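Local coordinates for transcriptional regulator, BadM/Rrf2 family (Thermincola potens, PDB 4CIC), which probably binds DNA as an Rrf2-family helix-turn-helix transcription factor, linked to the regulation of iron-sulfur cluster biogenesis, at residues M18-Q23 against A36-L41. The protein carries 3 engineered substitutions. Numbering follows the deposited sequence.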
ATOM      1  N   MET A  18      19.096  -5.886  -2.664  1.00 19.47           N
ATOM      2  CA  MET A  18      19.162  -7.111  -1.873  1.00 18.28           C
ATOM      3  C   MET A  18      18.960  -8.313  -2.766  1.00 20.36           C
ATOM      4  O   MET A  18      19.603  -9.348  -2.571  1.00 19.05           O
ATOM      5  CB  MET A  18      18.128  -7.101  -0.742  1.00 17.59           C
ATOM      6  CG  MET A  18      18.458  -6.084   0.367  1.00 17.14           C
ATOM      7  SD  MET A  18      19.943  -6.620   1.297  1.00 20.75           S
ATOM      8  CE  MET A  18      19.350  -8.103   2.074  1.00 19.09           C
ATOM      9  N   PHE A  19      18.093  -8.180  -3.764  1.00 15.47           N
ATOM     10  CA  PHE A  19      17.881  -9.286  -4.689  1.00 16.96           C
ATOM     11  C   PHE A  19      19.129  -9.523  -5.546  1.00 22.33           C
ATOM     12  O   PHE A  19      19.508 -10.667  -5.809  1.00 20.26           O
ATOM     13  CB  PHE A  19      16.635  -9.091  -5.562  1.00 20.92           C
ATOM     14  CG  PHE A  19      16.379 -10.250  -6.479  1.00 18.18           C
ATOM     15  CD1 PHE A  19      16.054 -11.499  -5.962  1.00 21.29           C
ATOM     16  CD2 PHE A  19      16.515 -10.108  -7.845  1.00 22.55           C
ATOM     17  CE1 PHE A  19      15.858 -12.598  -6.814  1.00 19.48           C
ATOM     18  CE2 PHE A  19      16.328 -11.192  -8.692  1.00 32.78           C
ATOM     19  CZ  PHE A  19      15.979 -12.436  -8.169  1.00 24.83           C
ATOM     20  N   ASP A  20      19.762  -8.446  -5.991  1.00 17.57           N
ATOM     21  CA  ASP A  20      21.012  -8.600  -6.755  1.00 18.76           C
ATOM     22  C   ASP A  20      22.042  -9.343  -5.907  1.00 18.66           C
ATOM     23  O   ASP A  20      22.721 -10.283  -6.390  1.00 20.41           O
ATOM     24  CB  ASP A  20      21.527  -7.226  -7.206  1.00 22.44           C
ATOM     25  CG  ASP A  20      22.778  -7.318  -8.088  1.00 24.70           C
ATOM     26  OD1 ASP A  20      23.862  -7.646  -7.564  1.00 26.58           O
ATOM     27  OD2 ASP A  20      22.665  -7.044  -9.310  1.00 31.73           O
ATOM     28  N   LEU A  21      22.181  -8.962  -4.638  1.00 18.00           N
ATOM     29  CA  LEU A  21      23.063  -9.735  -3.753  1.00 21.06           C
ATOM     30  C   LEU A  21      22.640 -11.205  -3.612  1.00 20.54           C
ATOM     31  O   LEU A  21      23.486 -12.107  -3.590  1.00 20.05           O
ATOM     32  CB  LEU A  21      23.164  -9.072  -2.378  1.00 16.56           C
ATOM     33  CG  LEU A  21      23.880  -7.722  -2.367  1.00 17.05           C
ATOM     34  CD1 LEU A  21      23.700  -7.033  -1.018  1.00 23.35           C
ATOM     35  CD2 LEU A  21      25.385  -7.988  -2.604  1.00 17.87           C
ATOM     36  N   ALA A  22      21.335 -11.465  -3.540  1.00 17.48           N
ATOM     37  CA  ALA A  22      20.857 -12.855  -3.485  1.00 19.39           C
ATOM     38  C   ALA A  22      21.281 -13.653  -4.717  1.00 21.09           C
ATOM     39  O   ALA A  22      21.668 -14.836  -4.616  1.00 20.91           O
ATOM     40  CB  ALA A  22      19.308 -12.901  -3.313  1.00 18.02           C
ATOM     41  N   GLN A  23      21.207 -13.005  -5.880  1.00 19.47           N
ATOM     42  CA  GLN A  23      21.595 -13.631  -7.152  1.00 17.41           C
ATOM     43  C   GLN A  23      23.071 -13.944  -7.212  1.00 20.27           C
ATOM     44  O   GLN A  23      23.483 -14.783  -8.002  1.00 24.64           O
ATOM     45  CB  GLN A  23      21.251 -12.729  -8.338  1.00 20.41           C
ATOM     46  CG  GLN A  23      19.734 -12.671  -8.556  1.00 21.97           C
ATOM     47  CD  GLN A  23      19.339 -11.842  -9.775  1.00 37.21           C
ATOM     48  OE1 GLN A  23      19.528 -10.624  -9.804  1.00 36.08           O
ATOM     49  NE2 GLN A  23      18.771 -12.502 -10.779  1.00 34.96           N
ATOM     50  N   ALA A  36      25.027  -1.357  -8.904  1.00 26.75           N
ATOM     51  CA  ALA A  36      24.431  -0.147  -9.467  1.00 27.42           C
ATOM     52  C   ALA A  36      24.336  -0.284 -10.976  1.00 34.77           C
ATOM     53  O   ALA A  36      23.375   0.156 -11.586  1.00 31.22           O
ATOM     54  CB  ALA A  36      25.253   1.076  -9.091  1.00 29.76           C
ATOM     55  N   GLU A  37      25.332  -0.931 -11.573  1.00 26.42           N
ATOM     56  CA  GLU A  37      25.368  -1.087 -13.019  1.00 30.97           C
ATOM     57  C   GLU A  37      24.276  -2.044 -13.497  1.00 31.97           C
ATOM     58  O   GLU A  37      23.602  -1.787 -14.488  1.00 37.61           O
ATOM     59  CB  GLU A  37      26.742  -1.612 -13.458  1.00 29.36           C
ATOM     60  CG  GLU A  37      27.131  -1.227 -14.863  1.00 54.46           C
ATOM     61  CD  GLU A  37      27.899   0.077 -14.904  1.00 73.09           C
ATOM     62  OE1 GLU A  37      28.911   0.193 -14.176  1.00 75.22           O
ATOM     63  OE2 GLU A  37      27.492   0.988 -15.657  1.00 83.47           O
ATOM     64  N   ARG A  38      24.108  -3.154 -12.793  1.00 24.20           N
ATOM     65  CA  ARG A  38      23.158  -4.170 -13.218  1.00 26.18           C
ATOM     66  C   ARG A  38      21.725  -3.720 -12.981  1.00 32.72           C
ATOM     67  O   ARG A  38      20.823  -4.101 -13.717  1.00 36.28           O
ATOM     68  CB  ARG A  38      23.391  -5.476 -12.464  1.00 29.77           C
ATOM     69  CG  ARG A  38      24.593  -6.269 -12.953  1.00 27.24           C
ATOM     70  CD  ARG A  38      24.653  -7.625 -12.265  1.00 31.27           C
ATOM     71  NE  ARG A  38      24.944  -7.498 -10.842  1.00 26.48           N
ATOM     72  CZ  ARG A  38      26.172  -7.456 -10.333  1.00 29.33           C
ATOM     73  NH1 ARG A  38      27.226  -7.534 -11.143  1.00 29.39           N
ATOM     74  NH2 ARG A  38      26.351  -7.347  -9.019  1.00 25.27           N
ATOM     75  N   GLN A  39      21.522  -2.923 -11.942  1.00 32.03           N
ATOM     76  CA  GLN A  39      20.165  -2.571 -11.516  1.00 29.58           C
ATOM     77  C   GLN A  39      19.723  -1.183 -11.941  1.00 35.09           C
ATOM     78  O   GLN A  39      18.576  -0.789 -11.701  1.00 37.86           O
ATOM     79  CB  GLN A  39      20.019  -2.727  -9.998  1.00 25.30           C
ATOM     80  CG  GLN A  39      20.266  -4.149  -9.494  1.00 26.00           C
ATOM     81  CD  GLN A  39      19.398  -5.181 -10.189  1.00 34.49           C
ATOM     82  OE1 GLN A  39      18.249  -4.914 -10.547  1.00 39.54           O
ATOM     83  NE2 GLN A  39      19.946  -6.367 -10.389  1.00 35.82           N
ATOM     84  N   GLY A  40      20.626  -0.440 -12.572  1.00 31.97           N
ATOM     85  CA  GLY A  40      20.330   0.921 -12.989  1.00 33.35           C
ATOM     86  C   GLY A  40      20.042   1.802 -11.790  1.00 42.71           C
ATOM     87  O   GLY A  40      19.021   2.487 -11.738  1.00 48.16           O
ATOM     88  N   LEU A  41      20.940   1.769 -10.812  1.00 38.49           N
ATOM     89  CA  LEU A  41      20.787   2.575  -9.606  1.00 30.78           C
ATOM     90  C   LEU A  41      21.906   3.583  -9.513  1.00 36.38           C
ATOM     91  O   LEU A  41      23.005   3.346 -10.013  1.00 37.38           O
ATOM     92  CB  LEU A  41      20.823   1.699  -8.360  1.00 34.06           C
ATOM     93  CG  LEU A  41      20.013   0.409  -8.438  1.00 38.94           C
ATOM     94  CD1 LEU A  41      20.213  -0.415  -7.183  1.00 38.71           C
ATOM     95  CD2 LEU A  41      18.538   0.725  -8.667  1.00 39.60           C
TER
HETATM   96  O   HOH W   1      18.144  -8.699 -10.852  1.00 36.20           O
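Asp20 sets its carboxylate along the NE edge of the Arg38 guanidinium in a side-on, two-pronged salt bridge. NE of Arg38 donates to OD2 of Asp20 at 2.8 Å and NH2 to OD1 of the same carboxylate at 2.9 Å, both through syn lone pairs; with the planes 20° apart, the two groups meet edge to edge and nearly coplanar. With chi1 at -176°, Asp20 extends away from its own backbone N and carries the acid across to helix 32-39, while a bend at chi3 in Arg38 turns its NE edge to meet it. OD2 of Asp20 takes a second donor on its anti side, NE2 of Gln39 at 3.0 Å and almost straight at 173°, its amide steeply inclined to the carboxylate. The bonds thus tie together helices 9-23 and 32-39 of the winged helix-turn-helix fold expected for this family, just before Gly40, the first residue to leave helix 32-39, with positive phi. Were Asp20 replaced by an alanine, the Arg38 guanidinium would probably lose this counter-charge and the Gln39 amide would be freer to turn. One water extends the link, donating to OE1 of Gln23 (2.6 Å) and accepting from NE2 of Gln39 (3.0 Å).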